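Local coordinates for protein oxalate biosynthetic component 1 (Burkholderia thailandensis, PDB 5IKY) that produces oxalate as a bifunctional enzyme, joining a serine hydrolase activity with an unusual oxyanion hole to an additional lyase activity, at residues Pro746-Leu751 and Leu833-Ser838; Val778-Leu783 and Leu928-Ala933; Ile70-Tyr75 and Ser98-Thr103. All coordinates share one frame; numbering follows the deposited sequence.

Contacts 1 and 2 are neighbours in one mixed sheet, that of the C-terminal alpha/beta-hydrolase region. Their centres lie 12 Å apart. Strands 832-836 and 780-782 run side by side, so L833 serves both. Its N lies 2.8 Å from W780 O, a probable hydrogen bond, and V750 packs on V778 nearby. The chain order of the two pairs alternates, because strand 780-782 comes between the two segments of contact 1 in sequence, though not in the sheet. Contact 3 belongs to the N-terminal domain on the far side of the molecule. Its centre is about 85 Å from that of contact 1 and about 82 Å from that of contact 2. The magnesium ligands H227 and E477 belong to none of the three.

Contact 1 (Pro746-Leu751 and Leu833-Ser838); sequences PLWTVL and LAITHS
An antiparallel ladder joins L747, W748, T749 and V750 of strand 747-752 to T836, I835, A834 and L833 of strand 832-836. L747 and T836 form a hydrogen-bonded pair, with T836 N 3.0 Å from L747 O. T749 and A834 form the next. Here A834 N gives a nearly straight bond of 2.7 Å to T749 O (171° at H). W748-I835, between them, and V750-L833, beyond T749-A834, are the non-hydrogen-bonded pairs.

W748 and I835 point the same way on one face of the sheet. I835 CD1 ends 3.5 Å from W748 CZ3, and I835 CG2 lies over a ring face, offset toward the rim. The longer branch is extended about CB-CG1 (chi2 178°), which carries CD1 out to CZ3. L833 CD2 meets the ring at its edge, 4.2 Å from W748 CE3. L833 CD1 sits 3.3 Å from T749 O and also touches V750 CG2.

In the mixed alpha/beta-hydrolase sheet, strand 747-752 runs antiparallel to 832-836 and takes the second place across the sheet, consistent with the antiparallel second strand of the canonical fold. Helix 792-813 packs against the face bearing L747 and A834, while helix 870-879 meets I835.

On the former face L747 CB and T836 CB are 4.0 Å apart. T836 OG1 is hydrogen-bonded to S798 OG. Beyond the ladder, P746 CB lies 3.2 Å from T836 O.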
ATOM      1  N   PRO A 746     -13.044  21.952  34.104  1.00 95.91           N
ATOM      2  CA  PRO A 746     -13.823  21.585  32.919  1.00 91.51           C
ATOM      3  C   PRO A 746     -15.090  22.420  32.755  1.00103.10           C
ATOM      4  O   PRO A 746     -15.587  22.985  33.728  1.00107.83           O
ATOM      5  CB  PRO A 746     -14.177  20.118  33.181  1.00 86.03           C
ATOM      6  CG  PRO A 746     -14.216  20.012  34.663  1.00 92.25           C
ATOM      7  CD  PRO A 746     -13.141  20.936  35.166  1.00 94.06           C
ATOM      8  N   LEU A 747     -15.596  22.492  31.527  1.00109.54           N
ATOM      9  CA  LEU A 747     -16.871  23.146  31.259  1.00106.23           C
ATOM     10  C   LEU A 747     -17.928  22.111  30.896  1.00111.20           C
ATOM     11  O   LEU A 747     -17.619  21.071  30.314  1.00103.40           O
ATOM     12  CB  LEU A 747     -16.738  24.175  30.135  1.00 99.27           C
ATOM     13  CG  LEU A 747     -15.918  25.434  30.419  1.00102.64           C
ATOM     14  CD1 LEU A 747     -15.945  26.360  29.215  1.00106.73           C
ATOM     15  CD2 LEU A 747     -16.434  26.146  31.659  1.00104.76           C
ATOM     16  N   TRP A 748     -19.177  22.406  31.241  1.00111.82           N
ATOM     17  CA  TRP A 748     -20.282  21.497  30.969  1.00102.25           C
ATOM     18  C   TRP A 748     -21.353  22.207  30.149  1.00105.51           C
ATOM     19  O   TRP A 748     -21.785  23.307  30.496  1.00111.21           O
ATOM     20  CB  TRP A 748     -20.863  20.956  32.277  1.00100.90           C
ATOM     21  CG  TRP A 748     -19.818  20.390  33.198  1.00102.00           C
ATOM     22  CD1 TRP A 748     -19.013  21.089  34.052  1.00 98.89           C
ATOM     23  CD2 TRP A 748     -19.461  19.009  33.353  1.00103.70           C
ATOM     24  NE1 TRP A 748     -18.180  20.230  34.728  1.00106.95           N
ATOM     25  CE2 TRP A 748     -18.435  18.949  34.317  1.00104.28           C
ATOM     26  CE3 TRP A 748     -19.910  17.820  32.770  1.00101.33           C
ATOM     27  CZ2 TRP A 748     -17.851  17.747  34.713  1.00 95.65           C
ATOM     28  CZ3 TRP A 748     -19.329  16.627  33.165  1.00102.75           C
ATOM     29  CH2 TRP A 748     -18.310  16.600  34.127  1.00100.37           C
ATOM     30  N   THR A 749     -21.772  21.576  29.056  1.00104.58           N
ATOM     31  CA  THR A 749     -22.704  22.199  28.121  1.00108.69           C
ATOM     32  C   THR A 749     -23.768  21.216  27.637  1.00104.70           C
ATOM     33  O   THR A 749     -23.454  20.095  27.238  1.00 96.69           O
ATOM     34  CB  THR A 749     -21.953  22.783  26.903  1.00109.68           C
ATOM     35  OG1 THR A 749     -21.065  23.821  27.339  1.00105.15           O
ATOM     36  CG2 THR A 749     -22.927  23.356  25.884  1.00105.24           C
ATOM     37  N   VAL A 750     -25.027  21.644  27.678  1.00103.00           N
ATOM     38  CA  VAL A 750     -26.142  20.811  27.240  1.00101.41           C
ATOM     39  C   VAL A 750     -26.709  21.290  25.901  1.00105.17           C
ATOM     40  O   VAL A 750     -26.906  22.487  25.698  1.00112.94           O
ATOM     41  CB  VAL A 750     -27.270  20.793  28.290  1.00101.55           C
ATOM     42  CG1 VAL A 750     -28.338  19.779  27.910  1.00 95.29           C
ATOM     43  CG2 VAL A 750     -26.703  20.481  29.666  1.00 95.28           C
ATOM     44  N   LEU A 751     -26.970  20.351  24.994  1.00103.39           N
ATOM     45  CA  LEU A 751     -27.524  20.683  23.681  1.00109.99           C
ATOM     46  C   LEU A 751     -28.877  20.021  23.441  1.00124.62           C
ATOM     47  O   LEU A 751     -28.973  18.796  23.355  1.00130.84           O
ATOM     48  CB  LEU A 751     -26.558  20.276  22.563  1.00108.44           C
ATOM     49  CG  LEU A 751     -25.360  21.177  22.247  1.00108.74           C
ATOM     50  CD1 LEU A 751     -24.272  21.050  23.304  1.00119.60           C
ATOM     51  CD2 LEU A 751     -24.809  20.861  20.862  1.00 97.35           C
ATOM     52  N   LEU A 833     -24.974  16.114  26.334  1.00 97.67           N
ATOM     53  CA  LEU A 833     -24.075  16.771  27.277  1.00105.78           C
ATOM     54  C   LEU A 833     -22.631  16.708  26.793  1.00107.33           C
ATOM     55  O   LEU A 833     -22.062  15.627  26.647  1.00106.84           O
ATOM     56  CB  LEU A 833     -24.187  16.139  28.665  1.00 99.06           C
ATOM     57  CG  LEU A 833     -23.208  16.696  29.702  1.00 96.96           C
ATOM     58  CD1 LEU A 833     -23.491  18.167  29.975  1.00 92.72           C
ATOM     59  CD2 LEU A 833     -23.246  15.885  30.987  1.00101.19           C
ATOM     60  N   ALA A 834     -22.042  17.875  26.550  1.00102.68           N
ATOM     61  CA  ALA A 834     -20.670  17.956  26.066  1.00 95.85           C
ATOM     62  C   ALA A 834     -19.719  18.404  27.169  1.00 94.26           C
ATOM     63  O   ALA A 834     -20.020  19.331  27.924  1.00 95.11           O
ATOM     64  CB  ALA A 834     -20.585  18.899  24.883  1.00 81.68           C
ATOM     65  N   ILE A 835     -18.567  17.747  27.250  1.00 81.78           N
ATOM     66  CA  ILE A 835     -17.574  18.070  28.267  1.00 85.64           C
ATOM     67  C   ILE A 835     -16.316  18.667  27.641  1.00 91.99           C
ATOM     68  O   ILE A 835     -15.816  18.174  26.629  1.00 86.91           O
ATOM     69  CB  ILE A 835     -17.190  16.826  29.094  1.00 87.03           C
ATOM     70  CG1 ILE A 835     -18.446  16.084  29.554  1.00 86.30           C
ATOM     71  CG2 ILE A 835     -16.323  17.218  30.284  1.00 88.12           C
ATOM     72  CD1 ILE A 835     -18.158  14.823  30.341  1.00 89.62           C
ATOM     73  N   THR A 836     -15.816  19.737  28.250  1.00 85.89           N
ATOM     74  CA  THR A 836     -14.585  20.378  27.809  1.00 85.55           C
ATOM     75  C   THR A 836     -13.501  20.176  28.862  1.00 99.23           C
ATOM     76  O   THR A 836     -13.760  20.334  30.050  1.00105.96           O
ATOM     77  CB  THR A 836     -14.793  21.886  27.561  1.00 89.13           C
ATOM     78  OG1 THR A 836     -15.832  22.075  26.593  1.00 97.95           O
ATOM     79  CG2 THR A 836     -13.513  22.531  27.055  1.00 82.93           C
ATOM     80  N   HIS A 837     -12.297  19.816  28.430  1.00 94.80           N
ATOM     81  CA  HIS A 837     -11.191  19.596  29.359  1.00 84.45           C
ATOM     82  C   HIS A 837     -10.804  20.863  30.115  1.00 97.75           C
ATOM     83  O   HIS A 837     -11.158  21.973  29.718  1.00 90.91           O
ATOM     84  CB  HIS A 837      -9.965  19.059  28.621  1.00 78.81           C
ATOM     85  CG  HIS A 837      -9.873  17.564  28.603  1.00 91.77           C
ATOM     86  ND1 HIS A 837      -9.944  16.801  29.748  1.00 90.64           N
ATOM     87  CD2 HIS A 837      -9.694  16.694  27.581  1.00 70.22           C
ATOM     88  CE1 HIS A 837      -9.824  15.525  29.432  1.00 89.69           C
ATOM     89  NE2 HIS A 837      -9.671  15.432  28.123  1.00 85.14           N
ATOM     90  N   SER A 838     -10.077  20.685  31.214  1.00 99.89           N
ATOM     91  CA  SER A 838      -9.511  21.809  31.943  1.00 89.28           C
ATOM     92  C   SER A 838      -8.334  22.383  31.163  1.00 92.09           C
ATOM     93  O   SER A 838      -7.543  21.638  30.582  1.00 89.85           O
ATOM     94  CB  SER A 838      -9.069  21.381  33.344  1.00 88.21           C
ATOM     95  OG  SER A 838      -8.354  22.419  33.991  1.00107.13           O
TER

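Contact 2 (Val778-Leu783 and Leu928-Ala933); sequences VDWVVL and LLKCFA
K930 and F932 grip the W780 indole from its two faces, where strands 780-782 and 929-935 run parallel in the alpha/beta-hydrolase sheet. The strands stand third and fifth in chain order among those of the sheet, yet lie side by side. In this family the strand in the place of 929-935 leads into the nucleophile elbow, which is consistent with the short link here to helix 937-955.

The K930 side chain can be followed outward. CB lies over the indole, 3.7 Å from the centroid of the six-membered ring of W780 and 17° off its normal, a CH-pi contact. CD comes 4.0 Å from W780 CZ2. The chain then bends at chi3 (-65°), which brings CE to 3.2 Å from D779 O. NZ is farther from that carbonyl oxygen. It also makes no contact with the D779 carboxylate, whose OD2 takes a hydrogen bond from R831 N. H1090 of helix 1080-1090 touches K930 as well.

On the other indole face F932 makes an offset stack. The F932 ring and the six-membered ring of W780 are nearly parallel (5° between planes), with centroids 4.1 Å apart. W780 CE3 sits over the centre of the F932 ring. V782 CG2 meets that ring at its edge. F805 stacks with F932 too, extending the aromatic group.

The backbones are joined by three bonds: V781 N to K930 O, F932 N to V781 O at 2.8 Å, and L783 N to F932 O. On the face with V781 and C931, V781 CG2 touches L929 CD1 at 3.7 Å, and C931 SG lies 4.2 Å from V781 CB.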
ATOM      1  N   VAL A 778     -30.217  14.101  30.212  1.00111.31           N
ATOM      2  CA  VAL A 778     -29.554  14.013  28.915  1.00114.92           C
ATOM      3  C   VAL A 778     -29.391  12.571  28.429  1.00109.21           C
ATOM      4  O   VAL A 778     -29.070  11.674  29.209  1.00121.11           O
ATOM      5  CB  VAL A 778     -28.174  14.710  28.979  1.00114.82           C
ATOM      6  CG1 VAL A 778     -27.276  14.248  27.859  1.00129.76           C
ATOM      7  CG2 VAL A 778     -28.346  16.221  28.939  1.00109.40           C
ATOM      8  N   ASP A 779     -29.625  12.361  27.135  1.00 89.13           N
ATOM      9  CA  ASP A 779     -29.508  11.041  26.522  1.00105.16           C
ATOM     10  C   ASP A 779     -28.052  10.600  26.337  1.00103.74           C
ATOM     11  O   ASP A 779     -27.697   9.465  26.654  1.00 93.14           O
ATOM     12  CB  ASP A 779     -30.222  11.026  25.167  1.00115.62           C
ATOM     13  CG  ASP A 779     -31.638  11.566  25.247  1.00121.12           C
ATOM     14  OD1 ASP A 779     -32.565  10.770  25.508  1.00123.41           O
ATOM     15  OD2 ASP A 779     -31.824  12.785  25.045  1.00123.82           O
ATOM     16  N   TRP A 780     -27.216  11.497  25.821  1.00 95.37           N
ATOM     17  CA  TRP A 780     -25.826  11.157  25.522  1.00102.86           C
ATOM     18  C   TRP A 780     -24.820  12.133  26.123  1.00104.59           C
ATOM     19  O   TRP A 780     -24.972  13.349  26.011  1.00101.95           O
ATOM     20  CB  TRP A 780     -25.606  11.093  24.010  1.00102.27           C
ATOM     21  CG  TRP A 780     -26.284   9.943  23.339  1.00108.37           C
ATOM     22  CD1 TRP A 780     -27.583   9.885  22.925  1.00113.19           C
ATOM     23  CD2 TRP A 780     -25.694   8.685  22.992  1.00112.21           C
ATOM     24  NE1 TRP A 780     -27.839   8.666  22.346  1.00112.75           N
ATOM     25  CE2 TRP A 780     -26.696   7.911  22.374  1.00108.63           C
ATOM     26  CE3 TRP A 780     -24.416   8.136  23.146  1.00109.56           C
ATOM     27  CZ2 TRP A 780     -26.462   6.618  21.911  1.00111.52           C
ATOM     28  CZ3 TRP A 780     -24.185   6.853  22.685  1.00 97.87           C
ATOM     29  CH2 TRP A 780     -25.203   6.109  22.074  1.00109.98           C
ATOM     30  N   VAL A 781     -23.781  11.588  26.746  1.00100.48           N
ATOM     31  CA  VAL A 781     -22.664  12.392  27.223  1.00 93.15           C
ATOM     32  C   VAL A 781     -21.524  12.347  26.210  1.00 93.24           C
ATOM     33  O   VAL A 781     -21.137  11.275  25.751  1.00 91.14           O
ATOM     34  CB  VAL A 781     -22.158  11.906  28.596  1.00 93.75           C
ATOM     35  CG1 VAL A 781     -20.899  12.658  29.002  1.00 85.79           C
ATOM     36  CG2 VAL A 781     -23.246  12.067  29.648  1.00 81.26           C
ATOM     37  N   VAL A 782     -20.996  13.512  25.850  1.00 92.73           N
ATOM     38  CA  VAL A 782     -19.880  13.569  24.914  1.00 92.30           C
ATOM     39  C   VAL A 782     -18.584  13.913  25.641  1.00 92.26           C
ATOM     40  O   VAL A 782     -18.428  15.013  26.172  1.00 93.06           O
ATOM     41  CB  VAL A 782     -20.128  14.596  23.795  1.00 89.71           C
ATOM     42  CG1 VAL A 782     -18.920  14.669  22.868  1.00 80.65           C
ATOM     43  CG2 VAL A 782     -21.382  14.237  23.016  1.00 85.73           C
ATOM     44  N   LEU A 783     -17.661  12.956  25.665  1.00 82.34           N
ATOM     45  CA  LEU A 783     -16.365  13.145  26.306  1.00 79.30           C
ATOM     46  C   LEU A 783     -15.484  14.075  25.476  1.00 75.35           C
ATOM     47  O   LEU A 783     -15.650  14.167  24.261  1.00 91.37           O
ATOM     48  CB  LEU A 783     -15.675  11.794  26.511  1.00 81.82           C
ATOM     49  CG  LEU A 783     -16.385  10.825  27.456  1.00 80.27           C
ATOM     50  CD1 LEU A 783     -15.668   9.487  27.484  1.00 78.44           C
ATOM     51  CD2 LEU A 783     -16.478  11.413  28.854  1.00 71.69           C
ATOM     52  N   LEU A 928     -28.622   3.883  32.443  1.00110.85           N
ATOM     53  CA  LEU A 928     -27.598   3.558  31.456  1.00107.92           C
ATOM     54  C   LEU A 928     -26.889   4.813  30.958  1.00117.11           C
ATOM     55  O   LEU A 928     -27.505   5.688  30.351  1.00128.69           O
ATOM     56  CB  LEU A 928     -28.206   2.803  30.274  1.00105.68           C
ATOM     57  CG  LEU A 928     -27.231   2.474  29.141  1.00104.72           C
ATOM     58  CD1 LEU A 928     -26.234   1.405  29.576  1.00 93.84           C
ATOM     59  CD2 LEU A 928     -27.976   2.049  27.883  1.00 93.87           C
ATOM     60  N   LEU A 929     -25.588   4.891  31.218  1.00111.60           N
ATOM     61  CA  LEU A 929     -24.793   6.035  30.793  1.00105.36           C
ATOM     62  C   LEU A 929     -24.192   5.799  29.411  1.00105.98           C
ATOM     63  O   LEU A 929     -23.271   4.997  29.253  1.00106.10           O
ATOM     64  CB  LEU A 929     -23.687   6.324  31.809  1.00 96.71           C
ATOM     65  CG  LEU A 929     -22.813   7.541  31.503  1.00 98.40           C
ATOM     66  CD1 LEU A 929     -23.663   8.800  31.415  1.00106.78           C
ATOM     67  CD2 LEU A 929     -21.720   7.697  32.546  1.00 91.07           C
ATOM     68  N   LYS A 930     -24.720   6.499  28.413  1.00 98.31           N
ATOM     69  CA  LYS A 930     -24.242   6.358  27.044  1.00 95.16           C
ATOM     70  C   LYS A 930     -23.299   7.498  26.679  1.00102.72           C
ATOM     71  O   LYS A 930     -23.695   8.665  26.668  1.00 99.79           O
ATOM     72  CB  LYS A 930     -25.421   6.306  26.072  1.00101.16           C
ATOM     73  CG  LYS A 930     -26.314   5.089  26.259  1.00107.72           C
ATOM     74  CD  LYS A 930     -27.631   5.244  25.518  1.00109.99           C
ATOM     75  CE  LYS A 930     -28.458   6.379  26.099  1.00103.36           C
ATOM     76  NZ  LYS A 930     -29.795   6.490  25.451  1.00114.54           N
ATOM     77  N   CYS A 931     -22.049   7.152  26.381  1.00106.44           N
ATOM     78  CA  CYS A 931     -21.024   8.151  26.103  1.00 93.42           C
ATOM     79  C   CYS A 931     -20.454   8.041  24.693  1.00 86.26           C
ATOM     80  O   CYS A 931     -20.249   6.943  24.176  1.00 83.12           O
ATOM     81  CB  CYS A 931     -19.883   8.040  27.118  1.00 84.20           C
ATOM     82  SG  CYS A 931     -20.392   8.155  28.848  1.00114.54           S
ATOM     83  N   PHE A 932     -20.203   9.193  24.079  1.00 88.84           N
ATOM     84  CA  PHE A 932     -19.501   9.253  22.804  1.00 76.65           C
ATOM     85  C   PHE A 932     -18.041   9.611  23.043  1.00 80.99           C
ATOM     86  O   PHE A 932     -17.729  10.435  23.904  1.00 85.63           O
ATOM     87  CB  PHE A 932     -20.152  10.273  21.868  1.00 82.45           C
ATOM     88  CG  PHE A 932     -21.354   9.747  21.137  1.00 97.26           C
ATOM     89  CD1 PHE A 932     -21.333   8.487  20.558  1.00 89.38           C
ATOM     90  CD2 PHE A 932     -22.508  10.506  21.038  1.00 91.25           C
ATOM     91  CE1 PHE A 932     -22.438   8.000  19.885  1.00 97.24           C
ATOM     92  CE2 PHE A 932     -23.617  10.024  20.368  1.00 84.53           C
ATOM     93  CZ  PHE A 932     -23.583   8.770  19.791  1.00 93.20           C
ATOM     94  N   ALA A 933     -17.149   8.985  22.284  1.00 72.47           N
ATOM     95  CA  ALA A 933     -15.722   9.246  22.418  1.00 67.82           C
ATOM     96  C   ALA A 933     -15.071   9.468  21.062  1.00 63.98           C
ATOM     97  O   ALA A 933     -15.425   8.820  20.076  1.00 71.38           O
ATOM     98  CB  ALA A 933     -15.038   8.098  23.152  1.00 64.17           C
TER

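Contact 3 (Ile70-Tyr75 and Ser98-Thr103); sequences IDLTDY and SVWHRT
I70 and W100 are joined by two backbone hydrogen bonds, as an antiparallel hydrogen-bonded pair. W100 N to I70 O is 2.6 Å long and nearly straight. A third backbone bond, from L72 N to S98 O, measures 2.9 Å and lies where strand 70-71 gives way to the 3-10 turn 72-74.

Polar side chains gather at D71. Its OD1 accepts from three donors. T73 N, 3.2 Å away, approaches from above the carboxylate plane and makes an Asx turn. T73 OG1 also gives a bond from above the plane. S98 OG, at 3.1 Å, comes on the syn side but 31° out of plane. The carboxylate thus ties the turn to S98, just ahead of strand 99-102, the middle strand of a three-stranded antiparallel sheet in the N-terminal domain.

Apolar contacts involve I70, L72 and W100. On the face with I70 and W100, their CB atoms are 4.0 Å apart. L72 CD1 reaches the edge of the W100 indole, 3.7 Å from NE1. The H85 ring meets W100 steeply. On the other face the V99 CG2 methyl lies against the D71 carboxylate in van der Waals contact, 3.8 Å from D71 CG.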
ATOM      1  N   ILE A  70      -5.873   3.744 -49.874  1.00 71.24           N
ATOM      2  CA  ILE A  70      -4.631   3.392 -50.544  1.00 72.00           C
ATOM      3  C   ILE A  70      -4.466   4.180 -51.836  1.00 72.28           C
ATOM      4  O   ILE A  70      -5.179   3.941 -52.811  1.00 83.54           O
ATOM      5  CB  ILE A  70      -4.565   1.892 -50.871  1.00 70.61           C
ATOM      6  CG1 ILE A  70      -4.822   1.058 -49.617  1.00 66.35           C
ATOM      7  CG2 ILE A  70      -3.221   1.545 -51.486  1.00 69.99           C
ATOM      8  CD1 ILE A  70      -4.848  -0.431 -49.872  1.00 75.58           C
ATOM      9  N   ASP A  71      -3.530   5.122 -51.838  1.00 78.89           N
ATOM     10  CA  ASP A  71      -3.208   5.867 -53.048  1.00 77.83           C
ATOM     11  C   ASP A  71      -2.001   5.225 -53.722  1.00 75.07           C
ATOM     12  O   ASP A  71      -0.893   5.278 -53.196  1.00 87.52           O
ATOM     13  CB  ASP A  71      -2.927   7.337 -52.727  1.00 68.77           C
ATOM     14  CG  ASP A  71      -3.034   8.234 -53.952  1.00 96.58           C
ATOM     15  OD1 ASP A  71      -2.990   7.714 -55.088  1.00 83.11           O
ATOM     16  OD2 ASP A  71      -3.160   9.465 -53.775  1.00104.31           O
ATOM     17  N   LEU A  72      -2.221   4.619 -54.884  1.00 93.88           N
ATOM     18  CA  LEU A  72      -1.152   3.924 -55.597  1.00 92.30           C
ATOM     19  C   LEU A  72      -0.085   4.889 -56.106  1.00100.44           C
ATOM     20  O   LEU A  72       1.017   4.473 -56.464  1.00109.12           O
ATOM     21  CB  LEU A  72      -1.724   3.113 -56.760  1.00 86.85           C
ATOM     22  CG  LEU A  72      -2.557   1.894 -56.359  1.00 77.77           C
ATOM     23  CD1 LEU A  72      -2.997   1.113 -57.584  1.00 75.97           C
ATOM     24  CD2 LEU A  72      -1.772   1.007 -55.410  1.00 75.85           C
ATOM     25  N   THR A  73      -0.420   6.176 -56.137  1.00103.46           N
ATOM     26  CA  THR A  73       0.534   7.212 -56.512  1.00107.43           C
ATOM     27  C   THR A  73       1.670   7.281 -55.492  1.00118.35           C
ATOM     28  O   THR A  73       2.800   7.644 -55.822  1.00119.96           O
ATOM     29  CB  THR A  73      -0.149   8.588 -56.628  1.00 92.53           C
ATOM     30  OG1 THR A  73      -1.333   8.469 -57.427  1.00 91.16           O
ATOM     31  CG2 THR A  73       0.784   9.606 -57.263  1.00 86.18           C
ATOM     32  N   ASP A  74       1.360   6.918 -54.250  1.00115.42           N
ATOM     33  CA  ASP A  74       2.358   6.858 -53.187  1.00 97.63           C
ATOM     34  C   ASP A  74       3.414   5.793 -53.464  1.00100.39           C
ATOM     35  O   ASP A  74       4.531   5.864 -52.950  1.00 96.36           O
ATOM     36  CB  ASP A  74       1.688   6.577 -51.839  1.00 90.36           C
ATOM     37  CG  ASP A  74       0.828   7.730 -51.359  1.00 97.33           C
ATOM     38  OD1 ASP A  74       0.984   8.851 -51.887  1.00106.92           O
ATOM     39  OD2 ASP A  74       0.002   7.515 -50.445  1.00 92.48           O
ATOM     40  N   TYR A  75       3.054   4.806 -54.277  1.00110.03           N
ATOM     41  CA  TYR A  75       3.937   3.679 -54.549  1.00100.70           C
ATOM     42  C   TYR A  75       4.256   3.567 -56.037  1.00109.88           C
ATOM     43  O   TYR A  75       4.352   2.467 -56.582  1.00116.98           O
ATOM     44  CB  TYR A  75       3.301   2.381 -54.044  1.00 93.42           C
ATOM     45  CG  TYR A  75       2.610   2.529 -52.704  1.00105.37           C
ATOM     46  CD1 TYR A  75       3.337   2.542 -51.522  1.00119.97           C
ATOM     47  CD2 TYR A  75       1.228   2.661 -52.624  1.00 97.40           C
ATOM     48  CE1 TYR A  75       2.708   2.678 -50.295  1.00113.53           C
ATOM     49  CE2 TYR A  75       0.592   2.800 -51.403  1.00 95.46           C
ATOM     50  CZ  TYR A  75       1.336   2.805 -50.243  1.00109.07           C
ATOM     51  OH  TYR A  75       0.710   2.940 -49.024  1.00108.03           O
ATOM     52  N   SER A  98      -6.548   6.368 -58.836  1.00 87.32           N
ATOM     53  CA  SER A  98      -5.357   5.861 -58.169  1.00 83.92           C
ATOM     54  C   SER A  98      -5.651   5.478 -56.720  1.00 92.31           C
ATOM     55  O   SER A  98      -4.854   4.793 -56.077  1.00 97.13           O
ATOM     56  CB  SER A  98      -4.235   6.899 -58.216  1.00 86.47           C
ATOM     57  OG  SER A  98      -4.670   8.143 -57.692  1.00100.37           O
ATOM     58  N   VAL A  99      -6.799   5.920 -56.214  1.00 87.67           N
ATOM     59  CA  VAL A  99      -7.135   5.741 -54.805  1.00 77.17           C
ATOM     60  C   VAL A  99      -8.069   4.560 -54.552  1.00 72.76           C
ATOM     61  O   VAL A  99      -9.156   4.479 -55.122  1.00 82.10           O
ATOM     62  CB  VAL A  99      -7.793   7.009 -54.222  1.00 83.48           C
ATOM     63  CG1 VAL A  99      -8.192   6.780 -52.770  1.00 78.74           C
ATOM     64  CG2 VAL A  99      -6.858   8.204 -54.347  1.00 76.43           C
ATOM     65  N   TRP A 100      -7.634   3.650 -53.687  1.00 84.07           N
ATOM     66  CA  TRP A 100      -8.477   2.557 -53.221  1.00 79.91           C
ATOM     67  C   TRP A 100      -9.004   2.865 -51.823  1.00 85.10           C
ATOM     68  O   TRP A 100      -8.317   3.496 -51.020  1.00 90.47           O
ATOM     69  CB  TRP A 100      -7.702   1.236 -53.202  1.00 73.16           C
ATOM     70  CG  TRP A 100      -7.385   0.677 -54.554  1.00 86.79           C
ATOM     71  CD1 TRP A 100      -6.397   1.089 -55.399  1.00 91.75           C
ATOM     72  CD2 TRP A 100      -8.048  -0.410 -55.211  1.00 89.70           C
ATOM     73  NE1 TRP A 100      -6.409   0.331 -56.545  1.00 94.21           N
ATOM     74  CE2 TRP A 100      -7.413  -0.596 -56.454  1.00 93.38           C
ATOM     75  CE3 TRP A 100      -9.121  -1.240 -54.871  1.00 91.14           C
ATOM     76  CZ2 TRP A 100      -7.814  -1.578 -57.357  1.00 97.09           C
ATOM     77  CZ3 TRP A 100      -9.518  -2.214 -55.768  1.00 92.65           C
ATOM     78  CH2 TRP A 100      -8.867  -2.374 -56.997  1.00 93.23           C
ATOM     79  N   HIS A 101     -10.220   2.417 -51.534  1.00 78.27           N
ATOM     80  CA  HIS A 101     -10.780   2.557 -50.194  1.00 73.26           C
ATOM     81  C   HIS A 101     -11.789   1.448 -49.921  1.00 73.66           C
ATOM     82  O   HIS A 101     -12.392   0.907 -50.847  1.00 71.93           O
ATOM     83  CB  HIS A 101     -11.429   3.932 -50.015  1.00 72.61           C
ATOM     84  CG  HIS A 101     -12.554   4.201 -50.964  1.00 86.44           C
ATOM     85  ND1 HIS A 101     -13.874   3.992 -50.629  1.00102.43           N
ATOM     86  CD2 HIS A 101     -12.556   4.664 -52.236  1.00 90.64           C
ATOM     87  CE1 HIS A 101     -14.642   4.313 -51.655  1.00100.40           C
ATOM     88  NE2 HIS A 101     -13.867   4.723 -52.643  1.00 96.35           N
ATOM     89  N   ARG A 102     -11.964   1.104 -48.649  1.00 73.43           N
ATOM     90  CA  ARG A 102     -12.858   0.012 -48.281  1.00 73.27           C
ATOM     91  C   ARG A 102     -14.311   0.452 -48.179  1.00 86.37           C
ATOM     92  O   ARG A 102     -14.656   1.327 -47.385  1.00 97.61           O
ATOM     93  CB  ARG A 102     -12.427  -0.621 -46.959  1.00 76.99           C
ATOM     94  CG  ARG A 102     -11.738  -1.959 -47.133  1.00 78.31           C
ATOM     95  CD  ARG A 102     -11.890  -2.822 -45.900  1.00 80.87           C
ATOM     96  NE  ARG A 102     -11.199  -4.099 -46.041  1.00 92.20           N
ATOM     97  CZ  ARG A 102     -11.159  -5.032 -45.097  1.00102.44           C
ATOM     98  NH1 ARG A 102     -11.768  -4.826 -43.937  1.00104.56           N
ATOM     99  NH2 ARG A 102     -10.506  -6.167 -45.307  1.00107.61           N
ATOM    100  N   THR A 103     -15.154  -0.173 -48.990  1.00110.28           N
ATOM    101  CA  THR A 103     -16.586   0.086 -48.972  1.00109.57           C
ATOM    102  C   THR A 103     -17.300  -1.035 -48.226  1.00103.59           C
ATOM    103  O   THR A 103     -18.385  -0.842 -47.675  1.00 98.86           O
ATOM    104  CB  THR A 103     -17.147   0.212 -50.390  1.00109.62           C
ATOM    105  OG1 THR A 103     -16.690  -0.895 -51.176  1.00118.36           O
ATOM    106  CG2 THR A 103     -16.666   1.503 -51.028  1.00 90.90           C
TER